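Local coordinates for protein peroxisomal catalase A (Saccharomyces cerevisiae, PDB 1A4E) that probably breaks down the hydrogen peroxide made by peroxisomal oxidases into water and oxygen, using a heme cofactor, and assembles as a homotetramer, at residues W212-V217 with F277-L282. Residues are numbered along the deposited sequence; the frame is centred on the assembly and turned at random.
Sequences WHYVQV and FSVFDL
V279 meets the ring of Y214 through a single methyl: its CG2 sits 4.2 Å from the Y214 ring centroid, 12° off the ring normal, a CH-pi contact over the face. On the opposite face W212 CZ3 lies 3.5 Å above the Y214 plane, offset toward the rim of that ring. V279 opens the two central positions of a type I beta turn from S278 to D281, closed by a weak bond of 3.3 Å from D281 N to S278 O. This turn follows helix 269-274, whereas Y214 belongs to a strand of the antiparallel beta-barrel at the core of the catalase fold; the case illustrates how an aromatic residue on a barrel strand can pack against a connecting loop through one methyl over its face. With CG of F280 anti to the carbonyl carbon (chi1 -53°), its ring swings back toward the strand, and F280 CZ lies 3.8 Å from Y214 OH, a hydroxyl hydrogen-bonded to E409. Losing the phenol to an alanine here is likely to open a gap between V279 and W212 and leave E409 without this partner. At D281 a water bridges the segments, accepting from Q216 NE2 at 2.9 Å and lying within hydrogen-bonding distance of D281 O, while L282 touches the heme.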
loop_
_atom_site.group_PDB
_atom_site.type_symbol
_atom_site.label_atom_id
_atom_site.label_comp_id
_atom_site.label_asym_id
_atom_site.label_seq_id
_atom_site.Cartn_x
_atom_site.Cartn_y
_atom_site.Cartn_z
ATOM N N TRP B 212 -20.062 -35.390 16.765
ATOM C CA TRP B 212 -20.010 -33.940 16.807
ATOM C C TRP B 212 -21.206 -33.297 17.482
ATOM O O TRP B 212 -22.287 -33.879 17.572
ATOM C CB TRP B 212 -19.881 -33.383 15.380
ATOM C CG TRP B 212 -21.056 -33.668 14.448
ATOM C CD1 TRP B 212 -21.158 -34.856 13.774
ATOM C CD2 TRP B 212 -22.095 -32.814 14.173
ATOM N NE1 TRP B 212 -22.254 -34.755 13.067
ATOM C CE2 TRP B 212 -22.843 -33.566 13.264
ATOM C CE3 TRP B 212 -22.503 -31.531 14.538
ATOM C CZ2 TRP B 212 -24.013 -33.056 12.713
ATOM C CZ3 TRP B 212 -23.676 -31.019 13.984
ATOM C CH2 TRP B 212 -24.424 -31.773 13.078
ATOM N N HIS B 213 -21.008 -32.061 17.941
ATOM C CA HIS B 213 -22.062 -31.299 18.579
ATOM C C HIS B 213 -22.085 -29.846 18.130
ATOM O O HIS B 213 -21.076 -29.280 17.713
ATOM C CB HIS B 213 -21.898 -31.303 20.096
ATOM C CG HIS B 213 -22.217 -32.609 20.816
ATOM N ND1 HIS B 213 -21.456 -33.686 20.927
ATOM C CD2 HIS B 213 -23.367 -32.853 21.527
ATOM C CE1 HIS B 213 -22.079 -34.564 21.672
ATOM N NE2 HIS B 213 -23.228 -34.052 22.028
ATOM N N TYR B 214 -23.281 -29.253 18.166
ATOM C CA TYR B 214 -23.445 -27.822 17.997
ATOM C C TYR B 214 -23.090 -27.254 19.360
ATOM O O TYR B 214 -23.575 -27.723 20.389
ATOM C CB TYR B 214 -24.879 -27.449 17.674
ATOM C CG TYR B 214 -25.340 -27.848 16.278
ATOM C CD1 TYR B 214 -24.679 -27.388 15.129
ATOM C CD2 TYR B 214 -26.455 -28.673 16.147
ATOM C CE1 TYR B 214 -25.131 -27.744 13.857
ATOM C CE2 TYR B 214 -26.910 -29.037 14.877
ATOM C CZ TYR B 214 -26.247 -28.570 13.740
ATOM O OH TYR B 214 -26.714 -28.913 12.486
ATOM N N VAL B 215 -22.222 -26.243 19.379
ATOM C CA VAL B 215 -21.684 -25.682 20.614
ATOM C C VAL B 215 -21.855 -24.172 20.679
ATOM O O VAL B 215 -21.752 -23.489 19.660
ATOM C CB VAL B 215 -20.165 -26.056 20.724
ATOM C CG1 VAL B 215 -19.545 -25.434 21.961
ATOM C CG2 VAL B 215 -19.996 -27.564 20.868
ATOM N N GLN B 216 -22.177 -23.624 21.855
ATOM C CA GLN B 216 -22.138 -22.181 22.078
ATOM C C GLN B 216 -21.274 -21.964 23.309
ATOM O O GLN B 216 -21.383 -22.690 24.297
ATOM C CB GLN B 216 -23.528 -21.604 22.310
ATOM C CG GLN B 216 -24.209 -21.579 20.956
ATOM C CD GLN B 216 -25.210 -20.469 20.740
ATOM O OE1 GLN B 216 -25.455 -19.619 21.587
ATOM N NE2 GLN B 216 -25.811 -20.445 19.563
ATOM N N VAL B 217 -20.353 -20.994 23.234
ATOM C CA VAL B 217 -19.384 -20.778 24.305
ATOM C C VAL B 217 -19.700 -19.538 25.138
ATOM O O VAL B 217 -20.106 -18.491 24.636
ATOM C CB VAL B 217 -17.967 -20.688 23.673
ATOM C CG1 VAL B 217 -16.913 -20.712 24.767
ATOM C CG2 VAL B 217 -17.704 -21.880 22.752
ATOM N N PHE B 277 -36.661 -22.531 16.775
ATOM C CA PHE B 277 -35.872 -21.609 15.968
ATOM C C PHE B 277 -34.640 -22.329 15.414
ATOM O O PHE B 277 -34.383 -23.502 15.698
ATOM C CB PHE B 277 -35.444 -20.389 16.822
ATOM C CG PHE B 277 -34.712 -20.710 18.125
ATOM C CD1 PHE B 277 -33.350 -21.029 18.123
ATOM C CD2 PHE B 277 -35.420 -20.705 19.325
ATOM C CE1 PHE B 277 -32.707 -21.344 19.317
ATOM C CE2 PHE B 277 -34.765 -21.022 20.518
ATOM C CZ PHE B 277 -33.411 -21.343 20.518
ATOM N N SER B 278 -33.842 -21.608 14.627
ATOM C CA SER B 278 -32.666 -22.180 13.991
ATOM C C SER B 278 -31.394 -22.049 14.832
ATOM O O SER B 278 -31.176 -21.042 15.518
ATOM C CB SER B 278 -32.494 -21.492 12.626
ATOM O OG SER B 278 -31.529 -22.119 11.793
ATOM N N VAL B 279 -30.557 -23.102 14.816
ATOM C CA VAL B 279 -29.240 -23.040 15.451
ATOM C C VAL B 279 -28.297 -22.136 14.662
ATOM O O VAL B 279 -27.260 -21.724 15.172
ATOM C CB VAL B 279 -28.534 -24.431 15.574
ATOM C CG1 VAL B 279 -29.183 -25.159 16.735
ATOM C CG2 VAL B 279 -28.604 -25.244 14.279
ATOM N N PHE B 280 -28.659 -21.830 13.410
ATOM C CA PHE B 280 -27.896 -20.964 12.532
ATOM C C PHE B 280 -28.308 -19.501 12.652
ATOM O O PHE B 280 -27.844 -18.660 11.877
ATOM C CB PHE B 280 -28.085 -21.437 11.089
ATOM C CG PHE B 280 -27.770 -22.910 10.900
ATOM C CD1 PHE B 280 -26.625 -23.476 11.478
ATOM C CD2 PHE B 280 -28.648 -23.701 10.154
ATOM C CE1 PHE B 280 -26.359 -24.838 11.304
ATOM C CE2 PHE B 280 -28.372 -25.061 9.987
ATOM C CZ PHE B 280 -27.233 -25.631 10.562
ATOM N N ASP B 281 -29.191 -19.171 13.605
ATOM C CA ASP B 281 -29.628 -17.804 13.784
ATOM C C ASP B 281 -28.920 -17.167 14.962
ATOM O O ASP B 281 -29.099 -17.544 16.119
ATOM C CB ASP B 281 -31.133 -17.770 14.009
ATOM C CG ASP B 281 -31.789 -16.387 14.045
ATOM O OD1 ASP B 281 -31.117 -15.361 13.965
ATOM O OD2 ASP B 281 -33.008 -16.331 14.148
ATOM N N LEU B 282 -28.173 -16.121 14.604
ATOM C CA LEU B 282 -27.362 -15.344 15.533
ATOM C C LEU B 282 -28.185 -14.563 16.548
ATOM O O LEU B 282 -27.700 -14.273 17.641
ATOM C CB LEU B 282 -26.509 -14.344 14.772
ATOM C CG LEU B 282 -25.043 -14.097 15.072
ATOM C CD1 LEU B 282 -24.710 -12.824 14.322
ATOM C CD2 LEU B 282 -24.718 -13.931 16.545
HETATM O O HOH W 1 -27.261 -18.494 17.919
#